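Local atomic coordinates of regulatory protein SWI6 (Saccharomyces cerevisiae, PDB entry 1SW6), a protein that serves as the ankyrin-repeat subunit shared by the yeast transcription complexes SBF and MBF, which drive cell-cycle-dependent transcription. Residues A[28-33]-A[150-155]; A[58-63]-A[123-128]; A[203-208]-A[274-279]; A[282-287]-A[311-316]. All blocks are in the same frame, centred on the assembly; numbering follows the deposited sequence.

Contact 1 (A[28-33]-A[150-155]); sequences ITFTHD and LVKHGS
His32 sets its ring into the turn at 151-155, edge first. From CB, CG leaves between the backbone N and the carbonyl carbon (chi1 62°), which carries the imidazole across to the other segment. His32 CD2 comes within 3.3 Å of Gly154 O, and His32 CE1 within 3.2 Å of Val151 O. At the tip, His32 NE2 donates to Ser155 O at 2.8 Å, almost straight (162°). The acceptor is in the ring plane, whereas the N-H descends on the carbonyl group from above its plane. Gly154 CA packs over one ring face, 4.0 Å from the centroid of His32, and Asp33 CG lies over the opposite one. This turn is a Schellman motif: Gly154, at positive phi, ends helix 144-152 in the first ankyrin repeat, with Ser155 N bonding back to Leu150 O and Gly154 N to Val151 O. Nearer the strand, Phe30 offers a ring face to Val151 CG1, a CH-pi contact 4.1 Å from the centroid of Phe30, while its CE2 rests 3.5 Å from Lys152 CA. Arg157 reaches Phe30 O and forms a salt bridge with Asp33 OD1, and Tyr189 of helix 183-190 also touches the Phe30 side chain.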
loop_
_atom_site.group_PDB
_atom_site.type_symbol
_atom_site.label_atom_id
_atom_site.label_comp_id
_atom_site.label_asym_id
_atom_site.label_seq_id
_atom_site.Cartn_x
_atom_site.Cartn_y
_atom_site.Cartn_z
ATOM N N ILE A 28 -8.529 28.689 -2.552
ATOM C CA ILE A 28 -7.647 29.177 -1.502
ATOM C C ILE A 28 -6.237 28.730 -1.870
ATOM O O ILE A 28 -5.982 27.540 -2.055
ATOM C CB ILE A 28 -8.072 28.594 -0.161
ATOM C CG1 ILE A 28 -9.561 28.886 0.052
ATOM C CG2 ILE A 28 -7.241 29.192 0.966
ATOM C CD1 ILE A 28 -10.135 28.271 1.308
ATOM N N THR A 29 -5.319 29.682 -1.977
ATOM C CA THR A 29 -3.960 29.366 -2.390
ATOM C C THR A 29 -2.870 29.464 -1.326
ATOM O O THR A 29 -3.026 30.156 -0.325
ATOM C CB THR A 29 -3.566 30.259 -3.573
ATOM O OG1 THR A 29 -3.726 31.636 -3.199
ATOM C CG2 THR A 29 -4.466 29.974 -4.779
ATOM N N PHE A 30 -1.767 28.754 -1.562
ATOM C CA PHE A 30 -0.616 28.740 -0.662
ATOM C C PHE A 30 0.652 28.770 -1.517
ATOM O O PHE A 30 0.674 28.209 -2.620
ATOM C CB PHE A 30 -0.627 27.481 0.211
ATOM C CG PHE A 30 -1.922 27.259 0.944
ATOM C CD1 PHE A 30 -3.025 26.721 0.290
ATOM C CD2 PHE A 30 -2.045 27.609 2.287
ATOM C CE1 PHE A 30 -4.233 26.537 0.957
ATOM C CE2 PHE A 30 -3.253 27.430 2.971
ATOM C CZ PHE A 30 -4.350 26.894 2.304
ATOM N N THR A 31 1.706 29.420 -1.027
ATOM C CA THR A 31 2.947 29.505 -1.803
ATOM C C THR A 31 4.224 29.072 -1.090
ATOM O O THR A 31 5.312 29.141 -1.668
ATOM C CB THR A 31 3.173 30.939 -2.346
ATOM O OG1 THR A 31 2.994 31.888 -1.284
ATOM C CG2 THR A 31 2.204 31.240 -3.485
ATOM N N HIS A 32 4.099 28.617 0.151
ATOM C CA HIS A 32 5.267 28.184 0.913
ATOM C C HIS A 32 6.158 27.225 0.123
ATOM O O HIS A 32 7.370 27.192 0.320
ATOM C CB HIS A 32 4.830 27.501 2.207
ATOM C CG HIS A 32 4.018 26.264 1.982
ATOM N ND1 HIS A 32 2.644 26.285 1.878
ATOM C CD2 HIS A 32 4.391 24.977 1.796
ATOM C CE1 HIS A 32 2.205 25.062 1.638
ATOM N NE2 HIS A 32 3.245 24.249 1.583
ATOM N N ASP A 33 5.553 26.442 -0.766
ATOM C CA ASP A 33 6.298 25.469 -1.566
ATOM C C ASP A 33 6.509 25.903 -3.007
ATOM O O ASP A 33 7.125 25.182 -3.795
ATOM C CB ASP A 33 5.577 24.116 -1.549
ATOM C CG ASP A 33 4.094 24.235 -1.871
ATOM O OD1 ASP A 33 3.396 23.202 -1.859
ATOM O OD2 ASP A 33 3.617 25.355 -2.134
ATOM N N LEU A 150 -2.773 19.873 6.259
ATOM C CA LEU A 150 -1.330 19.691 6.098
ATOM C C LEU A 150 -0.737 20.712 5.138
ATOM O O LEU A 150 0.388 21.181 5.339
ATOM C CB LEU A 150 -0.995 18.279 5.605
ATOM C CG LEU A 150 -1.223 17.110 6.571
ATOM C CD1 LEU A 150 -0.595 15.864 5.987
ATOM C CD2 LEU A 150 -0.608 17.406 7.918
ATOM N N VAL A 151 -1.480 21.048 4.088
ATOM C CA VAL A 151 -0.988 22.030 3.136
ATOM C C VAL A 151 -0.882 23.369 3.862
ATOM O O VAL A 151 0.170 23.994 3.876
ATOM C CB VAL A 151 -1.938 22.167 1.926
ATOM C CG1 VAL A 151 -1.534 23.363 1.080
ATOM C CG2 VAL A 151 -1.898 20.886 1.100
ATOM N N LYS A 152 -1.978 23.795 4.472
ATOM C CA LYS A 152 -1.996 25.051 5.204
ATOM C C LYS A 152 -0.879 25.139 6.241
ATOM O O LYS A 152 -0.428 26.233 6.581
ATOM C CB LYS A 152 -3.344 25.228 5.907
ATOM C CG LYS A 152 -3.346 26.325 6.954
ATOM C CD LYS A 152 -4.730 26.538 7.544
ATOM C CE LYS A 152 -4.729 27.728 8.498
ATOM N NZ LYS A 152 -6.111 28.123 8.890
ATOM N N HIS A 153 -0.432 23.997 6.748
ATOM C CA HIS A 153 0.615 23.994 7.755
ATOM C C HIS A 153 2.040 23.780 7.262
ATOM O O HIS A 153 2.934 23.500 8.060
ATOM C CB HIS A 153 0.267 22.988 8.850
ATOM C CG HIS A 153 -0.785 23.487 9.789
ATOM N ND1 HIS A 153 -0.481 24.123 10.973
ATOM C CD2 HIS A 153 -2.135 23.520 9.680
ATOM C CE1 HIS A 153 -1.598 24.527 11.553
ATOM N NE2 HIS A 153 -2.617 24.175 10.788
ATOM N N GLY A 154 2.256 23.910 5.954
ATOM C CA GLY A 154 3.606 23.773 5.431
ATOM C C GLY A 154 3.981 22.581 4.579
ATOM O O GLY A 154 5.049 22.587 3.969
ATOM N N SER A 155 3.142 21.554 4.530
ATOM C CA SER A 155 3.477 20.395 3.721
ATOM C C SER A 155 3.761 20.812 2.280
ATOM O O SER A 155 2.931 21.457 1.632
ATOM C CB SER A 155 2.341 19.375 3.752
ATOM O OG SER A 155 2.202 18.817 5.044
#

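Contact 2 (A[58-63]-A[123-128]); sequences EQKMKL and LNIPVD
Leu63 N donates to Gln59 O at 2.8 Å within helix 57-71, the helical turn whose side chains receive Ile125 and its neighbours from the facing loop. That loop runs into the Asp-x-x-Gly-x-Thr-Pro-Leu-His sequence familiar from ankyrin repeats, so it is the lead-in to helix 134-140, and the contact packs an N-terminal helix of the fragment onto it. Just after Val127 the loop is held by Asp128 OD1, which accepts from Asn132 ND2 and Trp137 NE1. Across the interface itself the chemistry is almost wholly apolar. Leu63 carries most of the packing. With CG anti to the backbone N (chi1 177°), its two methyls are spread over three loop residues: Leu63 CD2 sits 3.5 Å from Ile125 CB and 3.6 Å from Val127 CG2, while Leu63 CD1 comes to 4.1 Å from Leu123 CD2. The Leu63 and Ile125 side chains slide past each other in opposite directions, whereas Leu63 and Leu123 cross at about a right angle. Ile125 in turn uses both of its branches on the preceding helical turn. Ile125 CD1 presses on Gln59 CB at 3.6 Å, and Ile125 CG2 meets CB and CG of Lys60, the two side chains crossing at a slant. Pro134 backs Leu63 and Val127 from the neighbouring helix, and Val54 touches Ile125. Lys60 runs out extended, its aliphatic stem passing the carbonyl of Pro126. The methylene next to the amine makes the approach there: CE of Lys60 stands 3.5 Å from Pro126 O.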
loop_
_atom_site.group_PDB
_atom_site.type_symbol
_atom_site.label_atom_id
_atom_site.label_comp_id
_atom_site.label_asym_id
_atom_site.label_seq_id
_atom_site.Cartn_x
_atom_site.Cartn_y
_atom_site.Cartn_z
ATOM N N GLU A 58 15.012 11.565 14.770
ATOM C CA GLU A 58 13.994 11.775 15.785
ATOM C C GLU A 58 12.833 12.610 15.247
ATOM O O GLU A 58 11.704 12.494 15.730
ATOM C CB GLU A 58 14.619 12.400 17.038
ATOM C CG GLU A 58 15.633 11.454 17.702
ATOM C CD GLU A 58 15.977 11.823 19.138
ATOM O OE1 GLU A 58 16.729 11.055 19.782
ATOM O OE2 GLU A 58 15.502 12.872 19.624
ATOM N N GLN A 59 13.096 13.443 14.243
ATOM C CA GLN A 59 12.024 14.236 13.652
ATOM C C GLN A 59 11.087 13.254 12.972
ATOM O O GLN A 59 9.867 13.409 13.015
ATOM C CB GLN A 59 12.554 15.207 12.605
ATOM C CG GLN A 59 13.239 16.427 13.158
ATOM C CD GLN A 59 13.438 17.492 12.095
ATOM O OE1 GLN A 59 14.096 17.261 11.077
ATOM N NE2 GLN A 59 12.862 18.666 12.324
ATOM N N LYS A 60 11.678 12.235 12.355
ATOM C CA LYS A 60 10.913 11.212 11.660
ATOM C C LYS A 60 10.040 10.425 12.630
ATOM O O LYS A 60 8.853 10.202 12.367
ATOM C CB LYS A 60 11.851 10.262 10.914
ATOM C CG LYS A 60 11.123 9.204 10.112
ATOM C CD LYS A 60 12.083 8.380 9.272
ATOM C CE LYS A 60 11.324 7.396 8.388
ATOM N NZ LYS A 60 12.225 6.454 7.658
ATOM N N MET A 61 10.625 10.014 13.753
ATOM C CA MET A 61 9.884 9.262 14.763
ATOM C C MET A 61 8.696 10.087 15.243
ATOM O O MET A 61 7.612 9.551 15.461
ATOM C CB MET A 61 10.789 8.907 15.947
ATOM C CG MET A 61 12.032 8.143 15.541
ATOM S SD MET A 61 13.187 7.899 16.899
ATOM C CE MET A 61 13.894 6.315 16.443
ATOM N N LYS A 62 8.903 11.391 15.396
ATOM C CA LYS A 62 7.834 12.271 15.833
ATOM C C LYS A 62 6.772 12.377 14.740
ATOM O O LYS A 62 5.577 12.258 15.011
ATOM C CB LYS A 62 8.374 13.667 16.147
ATOM C CG LYS A 62 7.299 14.613 16.660
ATOM C CD LYS A 62 7.819 16.027 16.836
ATOM C CE LYS A 62 6.754 16.916 17.468
ATOM N NZ LYS A 62 7.198 18.343 17.543
ATOM N N LEU A 63 7.207 12.608 13.501
ATOM C CA LEU A 63 6.268 12.716 12.390
ATOM C C LEU A 63 5.467 11.415 12.283
ATOM O O LEU A 63 4.243 11.434 12.118
ATOM C CB LEU A 63 7.008 12.969 11.071
ATOM C CG LEU A 63 6.116 13.040 9.823
ATOM C CD1 LEU A 63 5.088 14.143 10.017
ATOM C CD2 LEU A 63 6.961 13.298 8.568
ATOM N N LEU A 123 6.823 18.273 8.690
ATOM C CA LEU A 123 5.896 17.537 7.826
ATOM C C LEU A 123 6.474 17.063 6.502
ATOM O O LEU A 123 5.835 16.290 5.789
ATOM C CB LEU A 123 4.666 18.395 7.523
ATOM C CG LEU A 123 3.877 18.947 8.705
ATOM C CD1 LEU A 123 2.814 19.895 8.191
ATOM C CD2 LEU A 123 3.265 17.802 9.490
ATOM N N ASN A 124 7.679 17.511 6.177
ATOM C CA ASN A 124 8.292 17.148 4.911
ATOM C C ASN A 124 9.408 16.107 5.026
ATOM O O ASN A 124 10.550 16.334 4.604
ATOM C CB ASN A 124 8.783 18.429 4.228
ATOM C CG ASN A 124 7.652 19.434 4.007
ATOM O OD1 ASN A 124 7.738 20.590 4.423
ATOM N ND2 ASN A 124 6.582 18.986 3.354
ATOM N N ILE A 125 9.045 14.957 5.586
ATOM C CA ILE A 125 9.958 13.837 5.791
ATOM C C ILE A 125 9.326 12.558 5.247
ATOM O O ILE A 125 8.147 12.295 5.480
ATOM C CB ILE A 125 10.212 13.596 7.300
ATOM C CG1 ILE A 125 10.800 14.847 7.946
ATOM C CG2 ILE A 125 11.116 12.388 7.494
ATOM C CD1 ILE A 125 10.939 14.736 9.452
ATOM N N PRO A 126 10.095 11.748 4.507
ATOM C CA PRO A 126 9.476 10.516 4.007
ATOM C C PRO A 126 9.070 9.695 5.238
ATOM O O PRO A 126 9.798 9.657 6.233
ATOM C CB PRO A 126 10.599 9.866 3.203
ATOM C CG PRO A 126 11.369 11.058 2.691
ATOM C CD PRO A 126 11.423 11.963 3.905
ATOM N N VAL A 127 7.909 9.050 5.174
ATOM C CA VAL A 127 7.412 8.276 6.305
ATOM C C VAL A 127 7.518 6.762 6.130
ATOM O O VAL A 127 7.263 5.998 7.061
ATOM C CB VAL A 127 5.950 8.691 6.617
ATOM C CG1 VAL A 127 5.275 7.688 7.527
ATOM C CG2 VAL A 127 5.954 10.054 7.274
ATOM N N ASP A 128 7.908 6.320 4.944
ATOM C CA ASP A 128 8.037 4.894 4.724
ATOM C C ASP A 128 9.172 4.563 3.773
ATOM O O ASP A 128 9.994 5.416 3.440
ATOM C CB ASP A 128 6.716 4.315 4.208
ATOM C CG ASP A 128 6.350 4.826 2.832
ATOM O OD1 ASP A 128 5.144 4.810 2.511
ATOM O OD2 ASP A 128 7.256 5.225 2.066
#

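Contact 3 (A[203-208]-A[274-279]); sequences TILHHI and NMLNAQ
Met275 supplies most of the apolar contact, reaching in among three residues at the start of helix 204-212. The Met275 sulfur, SD, lies 3.4 Å from Leu205 CG, and Ile204 CG2 approaches the same Met275 SD to 3.6 Å. A bend at the last torsion (chi3 -77°) turns CE toward Ile204 CG2 as well. Leu205 also extends CD1 to 3.8 Å from Leu276 CA, and the methyl of Thr203, CG2, meets Ala278 CB at 4.1 Å. The side-chain polar bonds centre on the helix start. Thr203 and His206 form a capping box: Thr203 N donates to His206 ND1 at 3.1 Å (165°), and Leu205 N gives a weak bond to Thr203 OG1. These residues are the Thr and His of the Thr-Pro-Leu-His motif of ankyrin repeats, with isoleucine in the proline position, within the third repeat. On its far side the His206 ring donates from NE2 to Asp284 O, while CE1 meets Ala278 O near the ring plane at 3.3 Å. A phenylalanine in place of His206 would probably leave Thr203 N and Asp284 O without their mates and undo the capping box. Water joins the two segments: water 1 donates to Met275 O at 2.8 Å and also bonds Thr203 OG1. With ND1 accepting and NE2 facing a carbonyl, the histidine is likely to be neutral and protonated on NE2, so that one buried ring can link its own helix start to the next repeat.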
loop_
_atom_site.group_PDB
_atom_site.type_symbol
_atom_site.label_atom_id
_atom_site.label_comp_id
_atom_site.label_asym_id
_atom_site.label_seq_id
_atom_site.Cartn_x
_atom_site.Cartn_y
_atom_site.Cartn_z
ATOM N N THR A 203 3.378 12.072 -16.711
ATOM C CA THR A 203 2.538 13.121 -16.143
ATOM C C THR A 203 1.347 12.508 -15.423
ATOM O O THR A 203 1.204 11.278 -15.368
ATOM C CB THR A 203 2.011 14.030 -17.249
ATOM O OG1 THR A 203 0.981 13.343 -17.980
ATOM C CG2 THR A 203 3.154 14.379 -18.213
ATOM N N ILE A 204 0.489 13.370 -14.876
ATOM C CA ILE A 204 -0.692 12.905 -14.172
ATOM C C ILE A 204 -1.603 12.154 -15.147
ATOM O O ILE A 204 -2.284 11.203 -14.760
ATOM C CB ILE A 204 -1.466 14.084 -13.528
ATOM C CG1 ILE A 204 -2.632 13.543 -12.697
ATOM C CG2 ILE A 204 -1.973 15.028 -14.589
ATOM C CD1 ILE A 204 -2.166 12.824 -11.425
ATOM N N LEU A 205 -1.608 12.568 -16.414
ATOM C CA LEU A 205 -2.444 11.895 -17.410
ATOM C C LEU A 205 -1.941 10.500 -17.708
ATOM O O LEU A 205 -2.726 9.601 -17.960
ATOM C CB LEU A 205 -2.510 12.677 -18.725
ATOM C CG LEU A 205 -3.325 13.966 -18.726
ATOM C CD1 LEU A 205 -3.443 14.508 -20.160
ATOM C CD2 LEU A 205 -4.711 13.679 -18.143
ATOM N N HIS A 206 -0.627 10.312 -17.698
ATOM C CA HIS A 206 -0.091 8.984 -17.978
ATOM C C HIS A 206 -0.571 8.034 -16.897
ATOM O O HIS A 206 -0.971 6.914 -17.183
ATOM C CB HIS A 206 1.439 8.989 -17.991
ATOM C CG HIS A 206 2.037 9.476 -19.271
ATOM N ND1 HIS A 206 2.612 10.721 -19.398
ATOM C CD2 HIS A 206 2.169 8.874 -20.479
ATOM C CE1 HIS A 206 3.075 10.866 -20.625
ATOM N NE2 HIS A 206 2.820 9.760 -21.302
ATOM N N HIS A 207 -0.536 8.498 -15.652
ATOM C CA HIS A 207 -0.951 7.674 -14.529
ATOM C C HIS A 207 -2.442 7.370 -14.533
ATOM O O HIS A 207 -2.838 6.258 -14.181
ATOM C CB HIS A 207 -0.537 8.336 -13.203
ATOM C CG HIS A 207 0.940 8.297 -12.947
ATOM N ND1 HIS A 207 1.613 7.132 -12.640
ATOM C CD2 HIS A 207 1.879 9.273 -12.981
ATOM C CE1 HIS A 207 2.901 7.394 -12.498
ATOM N NE2 HIS A 207 3.088 8.686 -12.700
ATOM N N ILE A 208 -3.268 8.337 -14.935
ATOM C CA ILE A 208 -4.713 8.118 -14.979
ATOM C C ILE A 208 -4.969 6.955 -15.936
ATOM O O ILE A 208 -5.659 5.987 -15.605
ATOM C CB ILE A 208 -5.473 9.373 -15.483
ATOM C CG1 ILE A 208 -5.381 10.499 -14.440
ATOM C CG2 ILE A 208 -6.928 9.013 -15.780
ATOM C CD1 ILE A 208 -6.180 11.727 -14.778
ATOM N N ASN A 274 1.080 21.170 -23.359
ATOM C CA ASN A 274 2.106 20.584 -22.493
ATOM C C ASN A 274 1.840 19.238 -21.846
ATOM O O ASN A 274 2.771 18.580 -21.392
ATOM C CB ASN A 274 2.442 21.562 -21.371
ATOM C CG ASN A 274 2.957 22.866 -21.887
ATOM O OD1 ASN A 274 4.093 22.960 -22.356
ATOM N ND2 ASN A 274 2.117 23.893 -21.820
ATOM N N MET A 275 0.585 18.823 -21.774
ATOM C CA MET A 275 0.322 17.569 -21.112
ATOM C C MET A 275 -0.358 16.513 -21.941
ATOM O O MET A 275 0.084 15.360 -21.961
ATOM C CB MET A 275 -0.499 17.823 -19.847
ATOM C CG MET A 275 -0.645 16.607 -18.954
ATOM S SD MET A 275 -1.874 16.891 -17.687
ATOM C CE MET A 275 -0.941 17.933 -16.566
ATOM N N LEU A 276 -1.432 16.906 -22.620
ATOM C CA LEU A 276 -2.219 15.976 -23.402
ATOM C C LEU A 276 -1.418 15.055 -24.302
ATOM O O LEU A 276 -1.663 13.852 -24.308
ATOM C CB LEU A 276 -3.282 16.716 -24.223
ATOM C CG LEU A 276 -4.204 15.820 -25.075
ATOM C CD1 LEU A 276 -4.922 14.797 -24.193
ATOM C CD2 LEU A 276 -5.232 16.678 -25.817
ATOM N N ASN A 277 -0.467 15.610 -25.043
ATOM C CA ASN A 277 0.348 14.821 -25.965
ATOM C C ASN A 277 1.805 14.673 -25.525
ATOM O O ASN A 277 2.675 14.404 -26.349
ATOM C CB ASN A 277 0.297 15.443 -27.369
ATOM C CG ASN A 277 -1.128 15.603 -27.886
ATOM O OD1 ASN A 277 -1.863 14.626 -28.029
ATOM N ND2 ASN A 277 -1.522 16.839 -28.165
ATOM N N ALA A 278 2.068 14.841 -24.231
ATOM C CA ALA A 278 3.421 14.712 -23.698
ATOM C C ALA A 278 3.900 13.260 -23.779
ATOM O O ALA A 278 3.120 12.324 -23.586
ATOM C CB ALA A 278 3.454 15.183 -22.248
ATOM N N GLN A 279 5.188 13.071 -24.040
ATOM C CA GLN A 279 5.743 11.728 -24.142
ATOM C C GLN A 279 6.578 11.382 -22.929
ATOM O O GLN A 279 7.338 12.216 -22.442
ATOM C CB GLN A 279 6.605 11.612 -25.397
ATOM C CG GLN A 279 5.809 11.590 -26.688
ATOM C CD GLN A 279 6.694 11.746 -27.908
ATOM O OE1 GLN A 279 7.161 12.840 -28.206
ATOM N NE2 GLN A 279 6.939 10.649 -28.612
HETATM O O HOH W 1 0.666 13.090 -20.497
#

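Contact 4 (A[282-287]-A[311-316]); sequences NGDTCL and IANKSG
Asn282 receives the backbone of the facing loop: its O accepts from Lys314 N at 2.8 Å, nearly straight (164°) and in the carbonyl plane. The extended stem of Lys314 passes beside the same oxygen, its CB, CG and CD near it, and NZ bonds Ser281 O. Gly283 follows, at positive phi and pressed so close to Asn313 that a CB would collide with Lys314 N. Gly283 O takes a CA-H contact from Asn313 CA at 3.1 Å, a bond from Gln279 NE2 and another from water 2 at 2.8 Å; the water also donates to Ile311 O. Asp284 runs side by side with Asn313, and its OD1 accepts from Asn313 ND2 at 2.7 Å on the syn side, the carboxylate and amide planes 52° apart. Arg292 forms a salt bridge with the same oxygen. Asn313 OD1 meanwhile accepts from Ser315 N at 2.9 Å, closing an Asx turn. An alanine in place of Asn313 would probably leave Asp284 without its amide mate and let the 313-315 turn slacken. Thr285 completes the walk, its OG1 capping helix 286-293 at Asn288 N and its CG2 resting 3.7 Å from Ile311 CG2. Successive ankyrin repeats thus meet loop on loop, and the chemistry implies a junction specified mainly by backbone carbonyls, one shared carboxylate oxygen and bridging water, with one methyl contact beside the helix start.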
loop_
_atom_site.group_PDB
_atom_site.type_symbol
_atom_site.label_atom_id
_atom_site.label_comp_id
_atom_site.label_asym_id
_atom_site.label_seq_id
_atom_site.Cartn_x
_atom_site.Cartn_y
_atom_site.Cartn_z
ATOM N N ASN A 282 9.573 6.323 -22.600
ATOM C CA ASN A 282 9.509 5.329 -23.665
ATOM C C ASN A 282 9.058 6.049 -24.929
ATOM O O ASN A 282 9.057 5.481 -26.019
ATOM C CB ASN A 282 8.512 4.210 -23.321
ATOM C CG ASN A 282 8.856 3.498 -22.019
ATOM O OD1 ASN A 282 10.027 3.367 -21.666
ATOM N ND2 ASN A 282 7.834 3.020 -21.307
ATOM N N GLY A 283 8.683 7.316 -24.769
ATOM C CA GLY A 283 8.218 8.103 -25.897
ATOM C C GLY A 283 6.727 7.919 -26.121
ATOM O O GLY A 283 6.203 8.295 -27.171
ATOM N N ASP A 284 6.050 7.336 -25.135
ATOM C CA ASP A 284 4.609 7.091 -25.205
ATOM C C ASP A 284 3.784 8.255 -24.685
ATOM O O ASP A 284 4.120 8.862 -23.659
ATOM C CB ASP A 284 4.190 5.885 -24.354
ATOM C CG ASP A 284 4.593 4.558 -24.958
ATOM O OD1 ASP A 284 4.476 4.405 -26.193
ATOM O OD2 ASP A 284 4.999 3.659 -24.184
ATOM N N THR A 285 2.694 8.545 -25.386
ATOM C CA THR A 285 1.774 9.571 -24.940
ATOM C C THR A 285 0.769 8.744 -24.131
ATOM O O THR A 285 0.752 7.515 -24.247
ATOM C CB THR A 285 1.050 10.218 -26.111
ATOM O OG1 THR A 285 0.421 9.204 -26.892
ATOM C CG2 THR A 285 2.017 11.006 -26.966
ATOM N N CYS A 286 -0.062 9.382 -23.311
ATOM C CA CYS A 286 -1.018 8.598 -22.552
ATOM C C CYS A 286 -1.935 7.869 -23.536
ATOM O O CYS A 286 -2.385 6.750 -23.284
ATOM C CB CYS A 286 -1.807 9.482 -21.569
ATOM S SG CYS A 286 -2.831 10.817 -22.245
ATOM N N LEU A 287 -2.175 8.483 -24.685
ATOM C CA LEU A 287 -3.020 7.857 -25.697
ATOM C C LEU A 287 -2.413 6.551 -26.217
ATOM O O LEU A 287 -3.134 5.580 -26.454
ATOM C CB LEU A 287 -3.239 8.809 -26.877
ATOM C CG LEU A 287 -4.040 8.229 -28.039
ATOM C CD1 LEU A 287 -5.440 7.828 -27.556
ATOM C CD2 LEU A 287 -4.113 9.252 -29.171
ATOM N N ILE A 311 1.534 10.467 -32.898
ATOM C CA ILE A 311 2.788 10.602 -32.175
ATOM C C ILE A 311 3.300 9.199 -31.819
ATOM O O ILE A 311 2.637 8.441 -31.114
ATOM C CB ILE A 311 2.595 11.449 -30.896
ATOM C CG1 ILE A 311 2.131 12.859 -31.289
ATOM C CG2 ILE A 311 3.883 11.515 -30.110
ATOM C CD1 ILE A 311 1.909 13.789 -30.133
ATOM N N ALA A 312 4.483 8.863 -32.326
ATOM C CA ALA A 312 5.085 7.552 -32.104
ATOM C C ALA A 312 6.015 7.496 -30.897
ATOM O O ALA A 312 6.528 8.517 -30.438
ATOM C CB ALA A 312 5.840 7.127 -33.355
ATOM N N ASN A 313 6.233 6.296 -30.378
ATOM C CA ASN A 313 7.128 6.132 -29.241
ATOM C C ASN A 313 8.501 5.695 -29.738
ATOM O O ASN A 313 8.768 5.728 -30.936
ATOM C CB ASN A 313 6.574 5.102 -28.251
ATOM C CG ASN A 313 6.341 3.743 -28.876
ATOM O OD1 ASN A 313 6.800 3.461 -29.987
ATOM N ND2 ASN A 313 5.632 2.883 -28.156
ATOM N N LYS A 314 9.368 5.286 -28.818
ATOM C CA LYS A 314 10.712 4.848 -29.186
ATOM C C LYS A 314 10.718 3.461 -29.842
ATOM O O LYS A 314 11.718 2.750 -29.805
ATOM C CB LYS A 314 11.625 4.865 -27.949
ATOM C CG LYS A 314 11.987 6.274 -27.472
ATOM C CD LYS A 314 12.822 6.272 -26.198
ATOM C CE LYS A 314 13.196 7.702 -25.814
ATOM N NZ LYS A 314 13.934 7.805 -24.515
ATOM N N SER A 315 9.595 3.085 -30.445
ATOM C CA SER A 315 9.465 1.793 -31.117
ATOM C C SER A 315 8.753 2.028 -32.433
ATOM O O SER A 315 8.247 1.089 -33.050
ATOM C CB SER A 315 8.628 0.809 -30.288
ATOM O OG SER A 315 9.229 0.520 -29.041
ATOM N N GLY A 316 8.696 3.287 -32.852
ATOM C CA GLY A 316 8.022 3.608 -34.095
ATOM C C GLY A 316 6.527 3.339 -34.037
ATOM O O GLY A 316 5.810 3.576 -35.013
HETATM O O HOH W 2 3.654 7.758 -28.219
HETATM O O HOH W 3 0.278 9.323 -29.705
#

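How the contacts relate
Contact 3 is the buried one of the four; contacts 1, 2 and 4 are only partly buried. Contacts 1 and 2 meet where Ser155 packs on Leu123, yet they differ in kind: a ring docked on a helix end in contact 1, aliphatic packing of a helix on a loop in contact 2. Contacts 3 and 4, on the other side of the chain's centre, also touch, and a probable hydrogen bond from the His206 ring to the Asp284 carbonyl joins them. Contact 3 uses helix 268-276 and contact 4 the start of helix 286-293, helices that follow each other in the chain. Contact 3 combines sulfur and methyl packing with a capped helix start and one bridging water; contact 4 relies chiefly on polar atoms and water.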